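Long-range contact in nucleoporin p58/p45 (Homo sapiens, PDB 4JO7), which forms part of the nuclear pore complex, probably serving the traffic of proteins and mRNA across the nuclear envelope: residues Leu18-Glu29 with Ser47-Val58. Sequence-based numbering, arbitrary orientation.
Sequences LQQYRQQIEELE and SMAMQKIYQTFV
Arg22 lies across the ring of Tyr54 where two antiparallel helices, 2-29 and 43-85, pair as an α-helical hairpin; over this length their axes run 165° apart and approach to 10.7 Å. The arginine makes two kinds of contact with the ring, here in one of the two conformers modelled for Tyr54. Arg22 CD sits over the centre of one face, 3.5 Å from the Tyr54 centroid, a CH-pi contact, and farther along the guanidinium adds a cation-pi interaction, with Arg22 CZ 4.8 Å from the same centroid. Arginine suits this partly open flank because its methylenes cover the aromatic face while its charged end can stay near solvent; NH1 also lies against CB and CG of Gln51. With Tyr54 CG anti to the backbone N (chi1 155°), the ring in this conformer stands between the helices and receives Val58 CG2 on its opposite face.

Apolar contacts follow. Leu18 spreads its branches, CD1 reaching Val58 CG2 at 3.7 Å and CD2 meeting Phe57 CB, while the beta-branched Ile25 lays CG2 on CG of selenomethionine Met50, whose flexible chain bends at chi2 and chi3.

Polar contacts gather near the connection between the helices. The extended Glu29 chain reaches Ser47 and crosses Met50 obliquely, its OE2 3.3 Å from Met50 CB and hydrogen-bonded to Tyr81 of the second subunit. An alanine here is likely to leave that tyrosine hydroxyl without its partner and open a gap beside Met50. The small Ser47 lets Glu26 and Glu29 come close, its own OG hydrogen-bonded to Pro43 O, one turn back in the same helix. A water lies between the two helices, within hydrogen-bonding distance of Glu26 OE1 at 2.7 Å and the backbone Ser47 O at 2.8 Å.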
ATOM      1  N   LEU F  18      15.212 -11.646   0.055  1.00 15.53           N
ATOM      2  CA  LEU F  18      14.413 -12.520   0.911  1.00 18.83           C
ATOM      3  C   LEU F  18      14.951 -13.943   0.880  1.00 23.13           C
ATOM      4  O   LEU F  18      15.055 -14.594   1.920  1.00 22.27           O
ATOM      5  CB  LEU F  18      12.942 -12.528   0.486  1.00 20.52           C
ATOM      6  CG  LEU F  18      12.084 -11.307   0.827  1.00 22.00           C
ATOM      7  CD1 LEU F  18      10.633 -11.593   0.460  1.00 33.79           C
ATOM      8  CD2 LEU F  18      12.195 -10.924   2.297  1.00 33.22           C
ATOM      9  N   GLN F  19      15.290 -14.427  -0.312  1.00 23.15           N
ATOM     10  CA  GLN F  19      15.821 -15.780  -0.463  1.00 22.68           C
ATOM     11  C   GLN F  19      17.150 -15.919   0.274  1.00 17.57           C
ATOM     12  O   GLN F  19      17.352 -16.857   1.038  1.00 28.20           O
ATOM     13  CB  GLN F  19      16.006 -16.126  -1.942  1.00 24.72           C
ATOM     14  CG  GLN F  19      14.710 -16.219  -2.727  1.00 39.16           C
ATOM     15  CD  GLN F  19      13.960 -17.512  -2.474  1.00 64.04           C
ATOM     16  OE1 GLN F  19      14.355 -18.316  -1.628  1.00 60.91           O
ATOM     17  NE2 GLN F  19      12.873 -17.721  -3.212  1.00 44.90           N
ATOM     18  N   GLN F  20      18.047 -14.969   0.045  1.00 22.92           N
ATOM     19  CA  GLN F  20      19.362 -14.985   0.672  1.00 20.10           C
ATOM     20  C   GLN F  20      19.256 -14.892   2.197  1.00 26.76           C
ATOM     21  O   GLN F  20      19.801 -15.725   2.917  1.00 24.52           O
ATOM     22  CB  GLN F  20      20.214 -13.834   0.126  1.00 26.76           C
ATOM     23  CG  GLN F  20      20.517 -13.949  -1.365  1.00 32.99           C
ATOM     24  CD  GLN F  20      21.227 -12.726  -1.919  1.00 41.08           C
ATOM     25  OE1 GLN F  20      21.103 -11.624  -1.385  1.00 55.78           O
ATOM     26  NE2 GLN F  20      21.976 -12.918  -2.999  1.00 46.88           N
ATOM     27  N   TYR F  21      18.547 -13.886   2.690  1.00 25.15           N
ATOM     28  CA  TYR F  21      18.455 -13.666   4.131  1.00 21.11           C
ATOM     29  C   TYR F  21      17.760 -14.824   4.833  1.00 20.47           C
ATOM     30  O   TYR F  21      18.051 -15.121   5.992  1.00 33.48           O
ATOM     31  CB  TYR F  21      17.734 -12.353   4.437  1.00 22.63           C
ATOM     32  CG  TYR F  21      18.591 -11.126   4.229  1.00 26.28           C
ATOM     33  CD1 TYR F  21      19.852 -11.220   3.652  1.00 36.09           C
ATOM     34  CD2 TYR F  21      18.150  -9.874   4.632  1.00 23.51           C
ATOM     35  CE1 TYR F  21      20.641 -10.102   3.473  1.00 39.38           C
ATOM     36  CE2 TYR F  21      18.933  -8.750   4.454  1.00 29.94           C
ATOM     37  CZ  TYR F  21      20.179  -8.871   3.878  1.00 28.02           C
ATOM     38  OH  TYR F  21      20.964  -7.755   3.701  1.00 34.33           O
ATOM     39  N   ARG F  22      16.847 -15.480   4.131  1.00 23.83           N
ATOM     40  CA  ARG F  22      16.115 -16.596   4.708  1.00 26.51           C
ATOM     41  C   ARG F  22      17.095 -17.699   5.071  1.00 31.32           C
ATOM     42  O   ARG F  22      16.990 -18.317   6.132  1.00 30.46           O
ATOM     43  CB  ARG F  22      15.064 -17.110   3.721  1.00 34.76           C
ATOM     44  CG  ARG F  22      14.191 -18.231   4.258  1.00 37.33           C
ATOM     45  CD  ARG F  22      13.069 -18.557   3.283  1.00 37.71           C
ATOM     46  NE  ARG F  22      12.850 -19.994   3.144  1.00 47.83           N
ATOM     47  CZ  ARG F  22      12.181 -20.743   4.016  1.00 62.85           C
ATOM     48  NH1 ARG F  22      11.660 -20.201   5.110  1.00 60.80           N
ATOM     49  NH2 ARG F  22      12.037 -22.043   3.797  1.00 56.22           N
ATOM     50  N   GLN F  23      18.066 -17.928   4.193  1.00 33.94           N
ATOM     51  CA  GLN F  23      19.062 -18.967   4.414  1.00 31.43           C
ATOM     52  C   GLN F  23      20.050 -18.551   5.495  1.00 36.40           C
ATOM     53  O   GLN F  23      20.417 -19.354   6.352  1.00 37.17           O
ATOM     54  CB  GLN F  23      19.803 -19.281   3.115  1.00 35.57           C
ATOM     55  CG  GLN F  23      20.892 -20.329   3.266  1.00 54.52           C
ATOM     56  CD  GLN F  23      20.368 -21.634   3.833  1.00 65.24           C
ATOM     57  OE1 GLN F  23      20.602 -21.956   5.000  1.00 58.05           O
ATOM     58  NE2 GLN F  23      19.659 -22.397   3.008  1.00 77.38           N
ATOM     59  N   GLN F  24      20.472 -17.292   5.453  1.00 26.05           N
ATOM     60  CA  GLN F  24      21.435 -16.770   6.412  1.00 35.70           C
ATOM     61  C   GLN F  24      20.880 -16.831   7.836  1.00 36.98           C
ATOM     62  O   GLN F  24      21.609 -17.121   8.786  1.00 29.59           O
ATOM     63  CB  GLN F  24      21.816 -15.334   6.044  1.00 26.77           C
ATOM     64  CG  GLN F  24      22.496 -15.219   4.686  1.00 30.87           C
ATOM     65  CD  GLN F  24      22.820 -13.788   4.306  1.00 37.69           C
ATOM     66  OE1 GLN F  24      22.973 -12.923   5.169  1.00 46.29           O
ATOM     67  NE2 GLN F  24      22.923 -13.531   3.009  1.00 35.15           N
ATOM     68  N   ILE F  25      19.587 -16.566   7.979  1.00 26.93           N
ATOM     69  CA  ILE F  25      18.943 -16.610   9.289  1.00 29.87           C
ATOM     70  C   ILE F  25      18.731 -18.051   9.743  1.00 28.90           C
ATOM     71  O   ILE F  25      18.874 -18.365  10.924  1.00 33.50           O
ATOM     72  CB  ILE F  25      17.604 -15.856   9.284  1.00 20.91           C
ATOM     73  CG1 ILE F  25      17.865 -14.349   9.224  1.00 19.38           C
ATOM     74  CG2 ILE F  25      16.792 -16.204  10.529  1.00 24.90           C
ATOM     75  CD1 ILE F  25      16.614 -13.507   9.152  1.00 27.07           C
ATOM     76  N   GLU F  26      18.407 -18.931   8.802  1.00 31.05           N
ATOM     77  CA  GLU F  26      18.204 -20.337   9.123  1.00 39.29           C
ATOM     78  C   GLU F  26      19.491 -20.961   9.655  1.00 42.10           C
ATOM     79  O   GLU F  26      19.452 -21.819  10.536  1.00 48.84           O
ATOM     80  CB  GLU F  26      17.716 -21.106   7.894  1.00 45.66           C
ATOM     81  CG  GLU F  26      17.423 -22.576   8.161  1.00 49.53           C
ATOM     82  CD  GLU F  26      16.340 -22.782   9.205  1.00 68.71           C
ATOM     83  OE1 GLU F  26      15.616 -21.811   9.515  1.00 73.59           O
ATOM     84  OE2 GLU F  26      16.213 -23.915   9.718  1.00 53.38           O
ATOM     85  N   GLU F  27      20.630 -20.525   9.129  1.00 31.65           N
ATOM     86  CA  GLU F  27      21.913 -21.060   9.569  1.00 45.72           C
ATOM     87  C   GLU F  27      22.301 -20.494  10.931  1.00 48.79           C
ATOM     88  O   GLU F  27      22.972 -21.159  11.720  1.00 44.50           O
ATOM     89  CB  GLU F  27      23.009 -20.760   8.546  1.00 55.64           C
ATOM     90  CG  GLU F  27      24.366 -21.351   8.910  1.00 64.53           C
ATOM     91  CD  GLU F  27      24.310 -22.855   9.111  1.00 72.03           C
ATOM     92  OE1 GLU F  27      23.325 -23.480   8.660  1.00 60.40           O
ATOM     93  OE2 GLU F  27      25.249 -23.412   9.723  1.00 62.44           O
ATOM     94  N   LEU F  28      21.885 -19.260  11.199  1.00 39.81           N
ATOM     95  CA  LEU F  28      22.090 -18.656  12.511  1.00 41.11           C
ATOM     96  C   LEU F  28      21.278 -19.394  13.567  1.00 41.40           C
ATOM     97  O   LEU F  28      21.681 -19.475  14.727  1.00 50.42           O
ATOM     98  CB  LEU F  28      21.685 -17.181  12.495  1.00 40.28           C
ATOM     99  CG  LEU F  28      22.770 -16.119  12.286  1.00 45.56           C
ATOM    100  CD1 LEU F  28      24.053 -16.701  11.710  1.00 57.71           C
ATOM    101  CD2 LEU F  28      22.237 -15.009  11.395  1.00 41.13           C
ATOM    102  N   GLU F  29      20.139 -19.945  13.159  1.00 36.99           N
ATOM    103  CA  GLU F  29      19.204 -20.553  14.100  1.00 34.80           C
ATOM    104  C   GLU F  29      19.624 -21.946  14.552  1.00 44.63           C
ATOM    105  O   GLU F  29      19.597 -22.248  15.743  1.00 58.14           O
ATOM    106  CB  GLU F  29      17.804 -20.612  13.496  1.00 41.39           C
ATOM    107  CG  GLU F  29      17.086 -19.284  13.507  1.00 34.76           C
ATOM    108  CD  GLU F  29      15.712 -19.376  12.889  1.00 35.10           C
ATOM    109  OE1 GLU F  29      15.549 -20.150  11.921  1.00 39.00           O
ATOM    110  OE2 GLU F  29      14.798 -18.684  13.379  1.00 30.28           O
ATOM    111  N   SER F  47      12.584 -21.848  14.118  1.00 19.87           N
ATOM    112  CA  SER F  47      12.664 -21.920  12.661  1.00 21.00           C
ATOM    113  C   SER F  47      11.286 -21.805  12.015  1.00 19.97           C
ATOM    114  O   SER F  47      11.119 -21.095  11.023  1.00 25.23           O
ATOM    115  CB  SER F  47      13.329 -23.226  12.225  1.00 28.34           C
ATOM    116  OG  SER F  47      14.645 -23.318  12.740  1.00 43.60           O
HETATM  117  N   MSE F  48      10.301 -22.488  12.591  1.00 18.06           N
HETATM  118  CA  MSE F  48       8.939 -22.443  12.086  1.00 24.85           C
HETATM  119  C   MSE F  48       8.396 -21.046  12.195  1.00 22.09           C
HETATM  120  O   MSE F  48       7.780 -20.542  11.231  1.00 21.79           O
HETATM  121  CB  MSE F  48       8.063 -23.397  12.889  1.00 25.25           C
HETATM  122  CG  MSE F  48       8.288 -24.841  12.456  1.00 53.35           C
HETATM  123 SE   MSE F  48       7.222 -26.050  13.589  1.00 76.49          SE
HETATM  124  CE  MSE F  48       5.436 -25.522  12.948  1.00 60.44           C
ATOM    125  N   ALA F  49       8.609 -20.409  13.342  1.00 17.52           N
ATOM    126  CA  ALA F  49       8.164 -19.034  13.557  1.00 25.91           C
ATOM    127  C   ALA F  49       8.804 -18.074  12.551  1.00 19.32           C
ATOM    128  O   ALA F  49       8.124 -17.211  11.984  1.00 14.88           O
ATOM    129  CB  ALA F  49       8.469 -18.593  14.976  1.00 25.85           C
HETATM  130  N   MSE F  50      10.103 -18.234  12.322  1.00 14.93           N
HETATM  131  CA  MSE F  50      10.826 -17.383  11.391  1.00 13.54           C
HETATM  132  C   MSE F  50      10.311 -17.575   9.991  1.00 17.76           C
HETATM  133  O   MSE F  50      10.233 -16.597   9.218  1.00 19.35           O
HETATM  134  CB  MSE F  50      12.311 -17.723  11.438  1.00 19.83           C
HETATM  135  CG  MSE F  50      13.103 -16.845  10.478  1.00 16.80           C
HETATM  136 SE   MSE F  50      12.751 -14.946  10.867  1.00 24.71          SE
HETATM  137  CE  MSE F  50      13.408 -14.920  12.725  1.00 16.55           C
ATOM    138  N   GLN F  51       9.957 -18.809   9.648  1.00 16.49           N
ATOM    139  CA  GLN F  51       9.438 -19.123   8.325  1.00 16.65           C
ATOM    140  C   GLN F  51       8.157 -18.341   8.058  1.00 16.34           C
ATOM    141  O   GLN F  51       7.950 -17.839   6.955  1.00 20.40           O
ATOM    142  CB  GLN F  51       9.175 -20.624   8.194  1.00 21.91           C
ATOM    143  CG  GLN F  51       8.399 -21.010   6.942  1.00 35.01           C
ATOM    144  CD  GLN F  51       8.122 -22.501   6.857  1.00 55.14           C
ATOM    145  OE1 GLN F  51       6.971 -22.921   6.729  1.00 65.22           O
ATOM    146  NE2 GLN F  51       9.176 -23.309   6.920  1.00 51.35           N
ATOM    147  N   LYS F  52       7.299 -18.244   9.066  1.00 15.76           N
ATOM    148  CA  LYS F  52       6.034 -17.536   8.920  1.00 19.74           C
ATOM    149  C   LYS F  52       6.251 -16.030   8.814  1.00 13.24           C
ATOM    150  O   LYS F  52       5.502 -15.338   8.121  1.00 13.27           O
ATOM    151  CB  LYS F  52       5.091 -17.870  10.073  1.00 17.65           C
ATOM    152  CG  LYS F  52       4.729 -19.348  10.142  1.00 29.21           C
ATOM    153  CD  LYS F  52       3.435 -19.584  10.900  1.00 45.87           C
ATOM    154  CE  LYS F  52       3.229 -21.062  11.195  1.00 58.28           C
ATOM    155  NZ  LYS F  52       3.424 -21.916   9.988  1.00 58.34           N
ATOM    156  N   ILE F  53       7.275 -15.527   9.495  1.00 12.50           N
ATOM    157  CA  ILE F  53       7.675 -14.132   9.348  1.00 12.74           C
ATOM    158  C   ILE F  53       8.068 -13.856   7.899  1.00 11.57           C
ATOM    159  O   ILE F  53       7.666 -12.851   7.306  1.00 10.19           O
ATOM    160  CB  ILE F  53       8.830 -13.791  10.302  1.00  8.53           C
ATOM    161  CG1 ILE F  53       8.293 -13.646  11.731  1.00 13.60           C
ATOM    162  CG2 ILE F  53       9.539 -12.511   9.871  1.00  9.43           C
ATOM    163  CD1 ILE F  53       9.374 -13.539  12.795  1.00 14.26           C
ATOM    164  N   TYR F  54       8.827 -14.767   7.315  1.00 10.88           N
ATOM    165  CA  TYR F  54       9.243 -14.666   5.922  0.55 15.18           C
ATOM    166  C   TYR F  54       8.020 -14.635   5.014  1.00 15.47           C
ATOM    167  O   TYR F  54       7.953 -13.874   4.047  1.00 15.19           O
ATOM    168  CB  TYR F  54      10.143 -15.854   5.576  0.55 15.56           C
ATOM    169  CG  TYR F  54      10.182 -16.220   4.111  0.55 15.98           C
ATOM    170  CD1 TYR F  54      11.081 -15.613   3.250  0.55 22.39           C
ATOM    171  CD2 TYR F  54       9.330 -17.189   3.595  0.55 20.08           C
ATOM    172  CE1 TYR F  54      11.126 -15.948   1.914  0.55 20.12           C
ATOM    173  CE2 TYR F  54       9.365 -17.529   2.258  0.55 21.02           C
ATOM    174  CZ  TYR F  54      10.270 -16.907   1.425  0.55 13.31           C
ATOM    175  OH  TYR F  54      10.317 -17.236   0.094  0.55 15.02           O
ATOM    176  N   GLN F  55       7.043 -15.476   5.338  1.00 10.49           N
ATOM    177  CA  GLN F  55       5.814 -15.523   4.557  1.00 15.61           C
ATOM    178  C   GLN F  55       5.059 -14.195   4.615  1.00 14.50           C
ATOM    179  O   GLN F  55       4.452 -13.775   3.632  1.00 12.18           O
ATOM    180  CB  GLN F  55       4.940 -16.698   5.009  1.00 14.75           C
ATOM    181  CG  GLN F  55       5.561 -18.042   4.641  1.00 23.79           C
ATOM    182  CD  GLN F  55       4.735 -19.235   5.084  1.00 25.33           C
ATOM    183  OE1 GLN F  55       4.209 -19.267   6.196  1.00 27.86           O
ATOM    184  NE2 GLN F  55       4.608 -20.220   4.203  1.00 43.91           N
ATOM    185  N   THR F  56       5.115 -13.515   5.752  1.00 10.38           N
ATOM    186  CA  THR F  56       4.453 -12.222   5.877  1.00 11.56           C
ATOM    187  C   THR F  56       5.158 -11.179   5.005  1.00 12.21           C
ATOM    188  O   THR F  56       4.505 -10.356   4.364  1.00 10.00           O
ATOM    189  CB  THR F  56       4.394 -11.772   7.344  1.00  9.56           C
ATOM    190  OG1 THR F  56       3.705 -12.764   8.112  1.00 10.19           O
ATOM    191  CG2 THR F  56       3.679 -10.442   7.483  1.00 14.62           C
ATOM    192  N   PHE F  57       6.487 -11.223   4.955  1.00 11.24           N
ATOM    193  CA  PHE F  57       7.233 -10.293   4.115  1.00 14.96           C
ATOM    194  C   PHE F  57       6.910 -10.498   2.635  1.00 12.02           C
ATOM    195  O   PHE F  57       6.779  -9.533   1.886  1.00 10.25           O
ATOM    196  CB  PHE F  57       8.746 -10.430   4.339  1.00  8.87           C
ATOM    197  CG  PHE F  57       9.261  -9.609   5.488  1.00 11.04           C
ATOM    198  CD1 PHE F  57       9.403  -8.238   5.362  1.00 12.55           C
ATOM    199  CD2 PHE F  57       9.598 -10.208   6.693  1.00 16.66           C
ATOM    200  CE1 PHE F  57       9.880  -7.471   6.416  1.00 14.70           C
ATOM    201  CE2 PHE F  57      10.074  -9.448   7.751  1.00 12.64           C
ATOM    202  CZ  PHE F  57      10.215  -8.082   7.614  1.00 13.61           C
ATOM    203  N   VAL F  58       6.806 -11.754   2.210  1.00 10.38           N
ATOM    204  CA  VAL F  58       6.501 -12.041   0.810  1.00 11.66           C
ATOM    205  C   VAL F  58       5.110 -11.497   0.469  1.00  7.37           C
ATOM    206  O   VAL F  58       4.913 -10.878  -0.583  1.00 11.91           O
ATOM    207  CB  VAL F  58       6.544 -13.541   0.511  1.00 11.85           C
ATOM    208  CG1 VAL F  58       6.122 -13.812  -0.935  1.00 15.00           C
ATOM    209  CG2 VAL F  58       7.936 -14.099   0.772  1.00 13.97           C
TER
HETATM  210  O   HOH W   1      13.501 -20.177   9.851  1.00 42.42           O